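PDB 4XWW: DR2417 from Deinococcus radiodurans, which degrades RNA from the 5' end as a 5'-3' exonuclease, may also cut internally, and probably takes part in rRNA maturation. Local coordinates for residues A[109-117]-A[275-285]; A[130-138]-A[148-159]. One frame throughout, in Å; residues are numbered along the deposited sequence.

Interaction 1. Residues A[109-117]-A[275-285]; sequences PLTLALVRE and KYAQAAQATGH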
loop_
_atom_site.group_PDB
_atom_site.type_symbol
_atom_site.label_atom_id
_atom_site.label_comp_id
_atom_site.label_asym_id
_atom_site.label_seq_id
_atom_site.Cartn_x
_atom_site.Cartn_y
_atom_site.Cartn_z
ATOM N N PRO A 109 -20.708 -23.349 -17.240
ATOM C CA PRO A 109 -19.969 -23.269 -18.511
ATOM C C PRO A 109 -18.822 -22.240 -18.580
ATOM O O PRO A 109 -17.776 -22.599 -19.118
ATOM C CB PRO A 109 -21.062 -22.905 -19.518
ATOM C CG PRO A 109 -22.295 -23.444 -18.933
ATOM C CD PRO A 109 -22.163 -23.249 -17.460
ATOM N N LEU A 110 -18.993 -21.012 -18.095
ATOM C CA LEU A 110 -17.887 -20.053 -18.184
ATOM C C LEU A 110 -16.727 -20.528 -17.312
ATOM O O LEU A 110 -15.562 -20.433 -17.699
ATOM C CB LEU A 110 -18.324 -18.637 -17.763
ATOM C CG LEU A 110 -17.216 -17.577 -17.765
ATOM C CD1 LEU A 110 -16.594 -17.431 -19.176
ATOM C CD2 LEU A 110 -17.780 -16.254 -17.262
ATOM N N THR A 111 -17.060 -21.073 -16.145
ATOM C CA THR A 111 -16.044 -21.611 -15.242
ATOM C C THR A 111 -15.211 -22.669 -15.956
ATOM O O THR A 111 -13.982 -22.592 -15.994
ATOM C CB THR A 111 -16.683 -22.215 -13.979
ATOM O OG1 THR A 111 -17.515 -21.227 -13.359
ATOM C CG2 THR A 111 -15.610 -22.653 -12.994
ATOM N N LEU A 112 -15.870 -23.626 -16.600
ATOM C CA LEU A 112 -15.129 -24.672 -17.285
ATOM C C LEU A 112 -14.366 -24.152 -18.502
ATOM O O LEU A 112 -13.286 -24.658 -18.821
ATOM C CB LEU A 112 -16.079 -25.820 -17.706
ATOM C CG LEU A 112 -16.801 -26.513 -16.542
ATOM C CD1 LEU A 112 -17.556 -27.767 -17.048
ATOM C CD2 LEU A 112 -15.826 -26.945 -15.475
ATOM N N ALA A 113 -14.925 -23.167 -19.201
ATOM C CA ALA A 113 -14.235 -22.637 -20.372
ATOM C C ALA A 113 -12.900 -22.000 -19.943
ATOM O O ALA A 113 -11.861 -22.203 -20.589
ATOM C CB ALA A 113 -15.106 -21.632 -21.106
ATOM N N LEU A 114 -12.934 -21.257 -18.842
ATOM C CA LEU A 114 -11.728 -20.621 -18.320
ATOM C C LEU A 114 -10.718 -21.663 -17.823
ATOM O O LEU A 114 -9.519 -21.552 -18.093
ATOM C CB LEU A 114 -12.099 -19.632 -17.214
ATOM C CG LEU A 114 -12.933 -18.416 -17.667
ATOM C CD1 LEU A 114 -13.454 -17.606 -16.472
ATOM C CD2 LEU A 114 -12.120 -17.505 -18.577
ATOM N N VAL A 115 -11.202 -22.692 -17.132
ATOM C CA VAL A 115 -10.315 -23.741 -16.639
ATOM C C VAL A 115 -9.728 -24.533 -17.801
ATOM O O VAL A 115 -8.533 -24.825 -17.813
ATOM C CB VAL A 115 -11.049 -24.681 -15.653
ATOM C CG1 VAL A 115 -10.271 -25.968 -15.420
ATOM C CG2 VAL A 115 -11.286 -23.947 -14.335
ATOM N N ARG A 116 -10.569 -24.858 -18.785
ATOM C CA ARG A 116 -10.144 -25.620 -19.947
ATOM C C ARG A 116 -8.993 -24.918 -20.659
ATOM O O ARG A 116 -8.009 -25.551 -21.048
ATOM C CB ARG A 116 -11.333 -25.825 -20.902
ATOM C CG ARG A 116 -11.286 -27.046 -21.770
ATOM C CD ARG A 116 -12.569 -27.154 -22.612
ATOM N NE ARG A 116 -13.630 -27.878 -21.916
ATOM C CZ ARG A 116 -14.806 -27.364 -21.568
ATOM N NH1 ARG A 116 -15.104 -26.101 -21.852
ATOM N NH2 ARG A 116 -15.693 -28.126 -20.940
ATOM N N GLU A 117 -9.113 -23.605 -20.824
ATOM C CA GLU A 117 -8.064 -22.829 -21.474
ATOM C C GLU A 117 -6.790 -22.806 -20.630
ATOM O O GLU A 117 -5.675 -22.904 -21.150
ATOM C CB GLU A 117 -8.546 -21.406 -21.738
ATOM C CG GLU A 117 -7.718 -20.671 -22.759
ATOM C CD GLU A 117 -7.766 -19.174 -22.572
ATOM O OE1 GLU A 117 -6.770 -18.505 -22.925
ATOM O OE2 GLU A 117 -8.794 -18.669 -22.066
ATOM N N LYS A 275 -9.099 -12.114 -24.023
ATOM C CA LYS A 275 -9.246 -13.476 -23.534
ATOM C C LYS A 275 -10.591 -13.704 -22.852
ATOM O O LYS A 275 -11.290 -14.655 -23.183
ATOM C CB LYS A 275 -8.115 -13.836 -22.564
ATOM C CG LYS A 275 -8.330 -15.182 -21.871
ATOM C CD LYS A 275 -7.262 -15.476 -20.835
ATOM C CE LYS A 275 -7.855 -15.536 -19.439
ATOM N NZ LYS A 275 -7.164 -14.582 -18.525
ATOM N N TYR A 276 -10.952 -12.850 -21.896
ATOM C CA TYR A 276 -12.218 -13.030 -21.190
ATOM C C TYR A 276 -13.404 -12.775 -22.107
ATOM O O TYR A 276 -14.427 -13.463 -22.001
ATOM C CB TYR A 276 -12.303 -12.143 -19.942
ATOM C CG TYR A 276 -11.567 -12.748 -18.782
ATOM C CD1 TYR A 276 -12.170 -13.703 -17.974
ATOM C CD2 TYR A 276 -10.250 -12.407 -18.523
ATOM C CE1 TYR A 276 -11.482 -14.285 -16.921
ATOM C CE2 TYR A 276 -9.559 -12.973 -17.467
ATOM C CZ TYR A 276 -10.174 -13.913 -16.675
ATOM O OH TYR A 276 -9.467 -14.477 -15.638
ATOM N N ALA A 277 -13.259 -11.819 -23.020
ATOM C CA ALA A 277 -14.324 -11.510 -23.967
ATOM C C ALA A 277 -14.607 -12.743 -24.836
ATOM O O ALA A 277 -15.763 -13.053 -25.150
ATOM C CB ALA A 277 -13.957 -10.312 -24.834
ATOM N N GLN A 278 -13.539 -13.445 -25.207
ATOM C CA GLN A 278 -13.669 -14.643 -26.024
ATOM C C GLN A 278 -14.448 -15.716 -25.286
ATOM O O GLN A 278 -15.384 -16.286 -25.837
ATOM C CB GLN A 278 -12.299 -15.180 -26.428
ATOM C CG GLN A 278 -11.719 -14.506 -27.647
ATOM C CD GLN A 278 -10.349 -15.044 -28.001
ATOM O OE1 GLN A 278 -9.886 -16.027 -27.419
ATOM N NE2 GLN A 278 -9.688 -14.400 -28.958
ATOM N N ALA A 279 -14.059 -15.972 -24.038
ATOM C CA ALA A 279 -14.724 -16.961 -23.201
ATOM C C ALA A 279 -16.172 -16.574 -22.909
ATOM O O ALA A 279 -17.056 -17.427 -22.951
ATOM C CB ALA A 279 -13.953 -17.153 -21.892
ATOM N N ALA A 280 -16.407 -15.297 -22.595
ATOM C CA ALA A 280 -17.763 -14.821 -22.316
ATOM C C ALA A 280 -18.654 -14.953 -23.559
ATOM O O ALA A 280 -19.809 -15.342 -23.453
ATOM C CB ALA A 280 -17.743 -13.385 -21.831
ATOM N N GLN A 281 -18.123 -14.617 -24.730
ATOM C CA GLN A 281 -18.936 -14.746 -25.945
ATOM C C GLN A 281 -19.223 -16.207 -26.268
ATOM O O GLN A 281 -20.347 -16.554 -26.651
ATOM C CB GLN A 281 -18.249 -14.061 -27.128
ATOM C CG GLN A 281 -18.269 -12.530 -27.058
ATOM C CD GLN A 281 -17.709 -11.893 -28.315
ATOM O OE1 GLN A 281 -16.507 -11.710 -28.443
ATOM N NE2 GLN A 281 -18.578 -11.581 -29.257
ATOM N N ALA A 282 -18.224 -17.071 -26.087
ATOM C CA ALA A 282 -18.406 -18.495 -26.389
ATOM C C ALA A 282 -19.453 -19.150 -25.494
ATOM O O ALA A 282 -20.046 -20.159 -25.873
ATOM C CB ALA A 282 -17.085 -19.244 -26.273
ATOM N N THR A 283 -19.687 -18.576 -24.315
ATOM C CA THR A 283 -20.633 -19.167 -23.376
ATOM C C THR A 283 -21.890 -18.318 -23.251
ATOM O O THR A 283 -22.690 -18.501 -22.335
ATOM C CB THR A 283 -19.995 -19.377 -21.989
ATOM O OG1 THR A 283 -19.322 -18.182 -21.592
ATOM C CG2 THR A 283 -18.980 -20.523 -22.048
ATOM N N GLY A 284 -22.054 -17.384 -24.179
ATOM C CA GLY A 284 -23.280 -16.613 -24.281
ATOM C C GLY A 284 -23.502 -15.481 -23.294
ATOM O O GLY A 284 -24.596 -14.917 -23.237
ATOM N N HIS A 285 -22.476 -15.126 -22.523
ATOM C CA HIS A 285 -22.634 -14.077 -21.521
ATOM C C HIS A 285 -22.326 -12.689 -22.053
ATOM O O HIS A 285 -22.707 -11.698 -21.449
ATOM C CB HIS A 285 -21.750 -14.365 -20.303
ATOM C CG HIS A 285 -22.095 -15.650 -19.629
ATOM N ND1 HIS A 285 -23.247 -15.820 -18.898
ATOM C CD2 HIS A 285 -21.444 -16.842 -19.588
ATOM C CE1 HIS A 285 -23.304 -17.060 -18.439
ATOM N NE2 HIS A 285 -22.214 -17.696 -18.841
HETATM O O HOH W 1 -10.403 -17.099 -24.128
#
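L110, L114 and A279 form the apolar centre where helix 109-122 of the metallo-beta-lactamase domain meets helix 271-282 of the beta-CASP domain. The axes of the short segments come within 9.5 Å at 136°, and two alanines, A113 and A279, stand where the backbones approach, because a methyl fits between close helices. L110 has its CG anti to the backbone N (chi1 177°), which carries CD1 to 3.8 Å from A279 CB. From the next turn L114 CD2 meets the same methyl and lies 3.7 Å from Y276 CE1, the leucine crossing the tyrosine at about a right angle.

T283 bonds through OG1 to A279 O of its own helix (2.7 Å), which turns CG2 to P109 and A113. G284, with positive phi, ends that helix in a Schellman motif, and H285 then lies by L110 CB. At the margin, K275 CG and CD pass obliquely across the E117 carboxylate, CG 3.5 Å from OE2; with NZ 5.6 Å from OE2, no salt bridge forms. A water within hydrogen-bonding distance of E117 OE2 (3.1 Å) and K275 O links the two.

Direct contact between 109-117 and 275-285 is therefore mainly apolar, with water and D157 as polar links; Y276 also packs on an RNA phosphate.

Interaction 2. Residues A[130-138]-A[148-159]; sequences REVTYGDEV and FFCMTHSIPDNA. With ZN (zinc ion), chain E.
The type II turn T133 to D136 is tied to F148 by two backbone bonds, G135 N to F148 O (2.9 Å, from above the carbonyl plane) and F148 N to D136 O (3.1 Å, nearly in line with the carbonyl). Glycine suits position 135, whose backbone angles would press a CB against the preceding carbonyl oxygen. D136 steadies the turn from within, its OD2 accepting T133 N.

Y134 and F148 bury the most surface. With chi1 at -54° the CG of Y134 is anti to the carbonyl carbon, and the ring reaches over C150. C150 CB sits over the ring centre, 3.5 Å from the centroid, in a CH-pi contact, and SG makes a sulfur-aromatic contact over the same face, 4.1 Å from the Y134 ring centroid; a small, polarisable cysteine allows this close fit. The phenol OH arrives beside D157 CA and meets two waters, one at 3.0 Å that also accepts from N158 N and lies near M151 O, and a more distant one that donates to D157 OD1. The branch of V132 puts CG2 over the centre of the F148 ring, a CH-pi contact 3.8 Å from the centroid and 4° off the normal, with the side chains crossing at about a right angle.

Further along, N158 ND2 bonds to M151 O and to D175 O, bracing the base of the loop that carries H153. H153 NE2 binds zinc at 2.2 Å with H84, H86 and a water, and its ND1 bonds to G380 O.

Strand 128-131 pairs with strand 104-107 at the edge of one sheet and the hairpin 137-140/144-150 belongs to another; V132 and F148 both pack on Y106 of strand 104-107, where the two sheets meet, and P156 and D157 lie against helix 109-122.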
loop_
_atom_site.group_PDB
_atom_site.type_symbol
_atom_site.label_atom_id
_atom_site.label_comp_id
_atom_site.label_asym_id
_atom_site.label_seq_id
_atom_site.Cartn_x
_atom_site.Cartn_y
_atom_site.Cartn_z
ATOM N N ARG A 130 -16.898 -31.623 -16.193
ATOM C CA ARG A 130 -18.312 -31.929 -16.357
ATOM C C ARG A 130 -19.196 -30.720 -16.091
ATOM O O ARG A 130 -19.241 -30.187 -14.984
ATOM C CB ARG A 130 -18.714 -33.074 -15.433
ATOM C CG ARG A 130 -17.969 -34.344 -15.720
ATOM C CD ARG A 130 -18.321 -35.409 -14.713
ATOM N NE ARG A 130 -17.570 -36.632 -14.952
ATOM C CZ ARG A 130 -17.865 -37.806 -14.412
ATOM N NH1 ARG A 130 -18.911 -37.923 -13.600
ATOM N NH2 ARG A 130 -17.116 -38.858 -14.681
ATOM N N GLU A 131 -19.921 -30.307 -17.118
ATOM C CA GLU A 131 -20.760 -29.125 -17.030
ATOM C C GLU A 131 -22.021 -29.355 -16.203
ATOM O O GLU A 131 -22.707 -30.378 -16.353
ATOM C CB GLU A 131 -21.135 -28.660 -18.436
ATOM C CG GLU A 131 -21.901 -27.359 -18.465
ATOM C CD GLU A 131 -22.234 -26.922 -19.875
ATOM O OE1 GLU A 131 -21.293 -26.733 -20.676
ATOM O OE2 GLU A 131 -23.435 -26.778 -20.180
ATOM N N VAL A 132 -22.329 -28.390 -15.340
ATOM C CA VAL A 132 -23.607 -28.364 -14.653
ATOM C C VAL A 132 -24.315 -27.050 -14.931
ATOM O O VAL A 132 -23.759 -26.138 -15.541
ATOM C CB VAL A 132 -23.461 -28.551 -13.127
ATOM C CG1 VAL A 132 -22.941 -29.946 -12.794
ATOM C CG2 VAL A 132 -22.571 -27.458 -12.506
ATOM N N THR A 133 -25.548 -26.941 -14.471
ATOM C CA THR A 133 -26.183 -25.633 -14.427
ATOM C C THR A 133 -26.976 -25.524 -13.135
ATOM O O THR A 133 -27.040 -26.477 -12.375
ATOM C CB THR A 133 -27.084 -25.383 -15.630
ATOM O OG1 THR A 133 -27.481 -24.003 -15.643
ATOM C CG2 THR A 133 -28.312 -26.273 -15.556
ATOM N N TYR A 134 -27.536 -24.349 -12.868
ATOM C CA TYR A 134 -28.249 -24.138 -11.618
ATOM C C TYR A 134 -29.362 -25.164 -11.461
ATOM O O TYR A 134 -30.125 -25.416 -12.401
ATOM C CB TYR A 134 -28.817 -22.730 -11.556
ATOM C CG TYR A 134 -27.769 -21.679 -11.783
ATOM C CD1 TYR A 134 -26.660 -21.584 -10.944
ATOM C CD2 TYR A 134 -27.871 -20.797 -12.837
ATOM C CE1 TYR A 134 -25.690 -20.623 -11.151
ATOM C CE2 TYR A 134 -26.905 -19.839 -13.054
ATOM C CZ TYR A 134 -25.822 -19.757 -12.202
ATOM O OH TYR A 134 -24.862 -18.815 -12.421
ATOM N N GLY A 135 -29.423 -25.758 -10.277
ATOM C CA GLY A 135 -30.446 -26.731 -9.947
ATOM C C GLY A 135 -29.994 -28.170 -10.081
ATOM O O GLY A 135 -30.635 -29.083 -9.552
ATOM N N ASP A 136 -28.898 -28.378 -10.800
ATOM C CA ASP A 136 -28.344 -29.712 -10.949
ATOM C C ASP A 136 -27.899 -30.243 -9.601
ATOM O O ASP A 136 -27.385 -29.505 -8.772
ATOM C CB ASP A 136 -27.166 -29.721 -11.922
ATOM C CG ASP A 136 -27.609 -29.726 -13.374
ATOM O OD1 ASP A 136 -28.804 -29.970 -13.629
ATOM O OD2 ASP A 136 -26.761 -29.500 -14.257
ATOM N N GLU A 137 -28.114 -31.537 -9.406
ATOM C CA GLU A 137 -27.669 -32.236 -8.212
ATOM C C GLU A 137 -26.713 -33.328 -8.632
ATOM O O GLU A 137 -27.074 -34.210 -9.422
ATOM C CB GLU A 137 -28.842 -32.844 -7.442
ATOM C CG GLU A 137 -29.666 -31.855 -6.640
ATOM C CD GLU A 137 -30.718 -32.538 -5.775
ATOM O OE1 GLU A 137 -31.921 -32.269 -5.978
ATOM O OE2 GLU A 137 -30.343 -33.338 -4.891
ATOM N N VAL A 138 -25.506 -33.310 -8.084
ATOM C CA VAL A 138 -24.487 -34.248 -8.524
ATOM C C VAL A 138 -24.035 -35.129 -7.363
ATOM O O VAL A 138 -24.000 -34.670 -6.236
ATOM C CB VAL A 138 -23.313 -33.476 -9.147
ATOM C CG1 VAL A 138 -22.073 -34.323 -9.205
ATOM C CG2 VAL A 138 -23.710 -32.993 -10.529
ATOM N N PHE A 148 -26.391 -27.234 -6.958
ATOM C CA PHE A 148 -25.907 -25.912 -7.331
ATOM C C PHE A 148 -27.049 -24.908 -7.343
ATOM O O PHE A 148 -28.156 -25.248 -7.742
ATOM C CB PHE A 148 -25.236 -25.968 -8.710
ATOM C CG PHE A 148 -23.944 -26.743 -8.730
ATOM C CD1 PHE A 148 -23.948 -28.127 -8.753
ATOM C CD2 PHE A 148 -22.725 -26.084 -8.750
ATOM C CE1 PHE A 148 -22.761 -28.842 -8.765
ATOM C CE2 PHE A 148 -21.535 -26.797 -8.771
ATOM C CZ PHE A 148 -21.558 -28.178 -8.782
ATOM N N PHE A 149 -26.793 -23.673 -6.917
ATOM C CA PHE A 149 -27.787 -22.624 -7.123
ATOM C C PHE A 149 -27.098 -21.290 -7.451
ATOM O O PHE A 149 -25.925 -21.071 -7.134
ATOM C CB PHE A 149 -28.714 -22.487 -5.909
ATOM C CG PHE A 149 -27.998 -22.156 -4.637
ATOM C CD1 PHE A 149 -27.510 -23.164 -3.818
ATOM C CD2 PHE A 149 -27.808 -20.831 -4.255
ATOM C CE1 PHE A 149 -26.849 -22.867 -2.641
ATOM C CE2 PHE A 149 -27.130 -20.513 -3.070
ATOM C CZ PHE A 149 -26.642 -21.534 -2.262
ATOM N N CYS A 150 -27.842 -20.401 -8.096
ATOM C CA CYS A 150 -27.274 -19.154 -8.588
ATOM C C CYS A 150 -27.076 -18.127 -7.485
ATOM O O CYS A 150 -27.973 -17.875 -6.698
ATOM C CB CYS A 150 -28.181 -18.578 -9.673
ATOM S SG CYS A 150 -27.548 -17.042 -10.375
ATOM N N MET A 151 -25.889 -17.524 -7.440
ATOM C CA MET A 151 -25.695 -16.309 -6.645
ATOM C C MET A 151 -25.010 -15.254 -7.507
ATOM O O MET A 151 -24.003 -15.530 -8.144
ATOM C CB MET A 151 -24.868 -16.581 -5.380
ATOM C CG MET A 151 -25.524 -17.633 -4.445
ATOM S SD MET A 151 -26.988 -16.937 -3.650
ATOM C CE MET A 151 -26.206 -15.882 -2.462
ATOM N N THR A 152 -25.563 -14.047 -7.534
ATOM C CA THR A 152 -24.902 -12.975 -8.269
ATOM C C THR A 152 -23.525 -12.661 -7.681
ATOM O O THR A 152 -23.292 -12.785 -6.479
ATOM C CB THR A 152 -25.739 -11.680 -8.289
ATOM O OG1 THR A 152 -26.252 -11.412 -6.977
ATOM C CG2 THR A 152 -26.894 -11.798 -9.250
ATOM N N HIS A 153 -22.626 -12.263 -8.570
ATOM C CA HIS A 153 -21.228 -11.978 -8.241
ATOM C C HIS A 153 -20.699 -11.124 -9.393
ATOM O O HIS A 153 -21.463 -10.716 -10.267
ATOM C CB HIS A 153 -20.459 -13.306 -8.061
ATOM C CG HIS A 153 -19.089 -13.168 -7.461
ATOM N ND1 HIS A 153 -18.736 -12.145 -6.597
ATOM C CD2 HIS A 153 -17.981 -13.935 -7.611
ATOM C CE1 HIS A 153 -17.470 -12.293 -6.244
ATOM N NE2 HIS A 153 -16.984 -13.352 -6.860
ATOM N N SER A 154 -19.396 -10.877 -9.406
ATOM C CA SER A 154 -18.777 -9.982 -10.377
ATOM C C SER A 154 -18.284 -10.732 -11.619
ATOM O O SER A 154 -17.580 -10.156 -12.461
ATOM C CB SER A 154 -17.613 -9.258 -9.718
ATOM O OG SER A 154 -16.869 -10.203 -8.963
ATOM N N ILE A 155 -18.627 -12.021 -11.699
ATOM C CA ILE A 155 -18.373 -12.840 -12.893
ATOM C C ILE A 155 -19.620 -13.722 -13.101
ATOM O O ILE A 155 -20.268 -14.097 -12.128
ATOM C CB ILE A 155 -17.078 -13.702 -12.740
ATOM C CG1 ILE A 155 -16.634 -14.301 -14.086
ATOM C CG2 ILE A 155 -17.276 -14.827 -11.706
ATOM C CD1 ILE A 155 -15.322 -15.091 -14.014
ATOM N N PRO A 156 -19.996 -14.006 -14.360
ATOM C CA PRO A 156 -21.142 -14.895 -14.611
ATOM C C PRO A 156 -20.889 -16.349 -14.185
ATOM O O PRO A 156 -19.733 -16.724 -13.917
ATOM C CB PRO A 156 -21.328 -14.816 -16.138
ATOM C CG PRO A 156 -20.692 -13.537 -16.539
ATOM C CD PRO A 156 -19.537 -13.332 -15.592
ATOM N N ASP A 157 -21.956 -17.142 -14.135
ATOM C CA ASP A 157 -21.866 -18.578 -13.885
ATOM C C ASP A 157 -21.218 -18.826 -12.531
ATOM O O ASP A 157 -20.351 -19.686 -12.383
ATOM C CB ASP A 157 -21.097 -19.278 -15.003
ATOM C CG ASP A 157 -21.968 -19.584 -16.222
ATOM O OD1 ASP A 157 -23.216 -19.482 -16.125
ATOM O OD2 ASP A 157 -21.393 -19.933 -17.277
ATOM N N ASN A 158 -21.664 -18.036 -11.560
ATOM C CA ASN A 158 -21.230 -18.128 -10.174
ATOM C C ASN A 158 -22.250 -18.878 -9.343
ATOM O O ASN A 158 -23.438 -18.555 -9.369
ATOM C CB ASN A 158 -21.033 -16.730 -9.601
ATOM C CG ASN A 158 -20.541 -16.762 -8.187
ATOM O OD1 ASN A 158 -19.367 -17.012 -7.945
ATOM N ND2 ASN A 158 -21.433 -16.497 -7.235
ATOM N N ALA A 159 -21.803 -19.892 -8.612
ATOM C CA ALA A 159 -22.741 -20.705 -7.854
ATOM C C ALA A 159 -22.420 -20.733 -6.387
ATOM O O ALA A 159 -21.259 -20.654 -5.982
ATOM C CB ALA A 159 -22.771 -22.154 -8.386
HETATM ZN ZN ZN E . -15.089 -14.378 -6.937
HETATM O O HOH W 2 -24.054 -16.174 -11.235
HETATM O O HOH W 3 -25.360 -17.764 -15.504
HETATM O O HOH W 4 -14.270 -14.050 -5.294
#

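How the interactions relate
D157 joins the two contacts, whose centres lie 14 Å apart. Its OD2 is 2.8 Å from L110 N, a probable hydrogen bond at the first turn of helix 109-122, and 2.9 Å from H285 NE2, a weak one to the beta-CASP domain. One carboxylate of interaction 2 thus reaches both segments of interaction 1, while its other oxygen takes the water shared with Y134. Both contacts border the RNA. Residues 148-159 supply H153 as a metal ligand, and interaction 1 lies near the zinc site: the L114 side chain is about 10 Å from a zinc ion, and the side chains of Y276 and the zinc ligand H86 are about 6 Å apart.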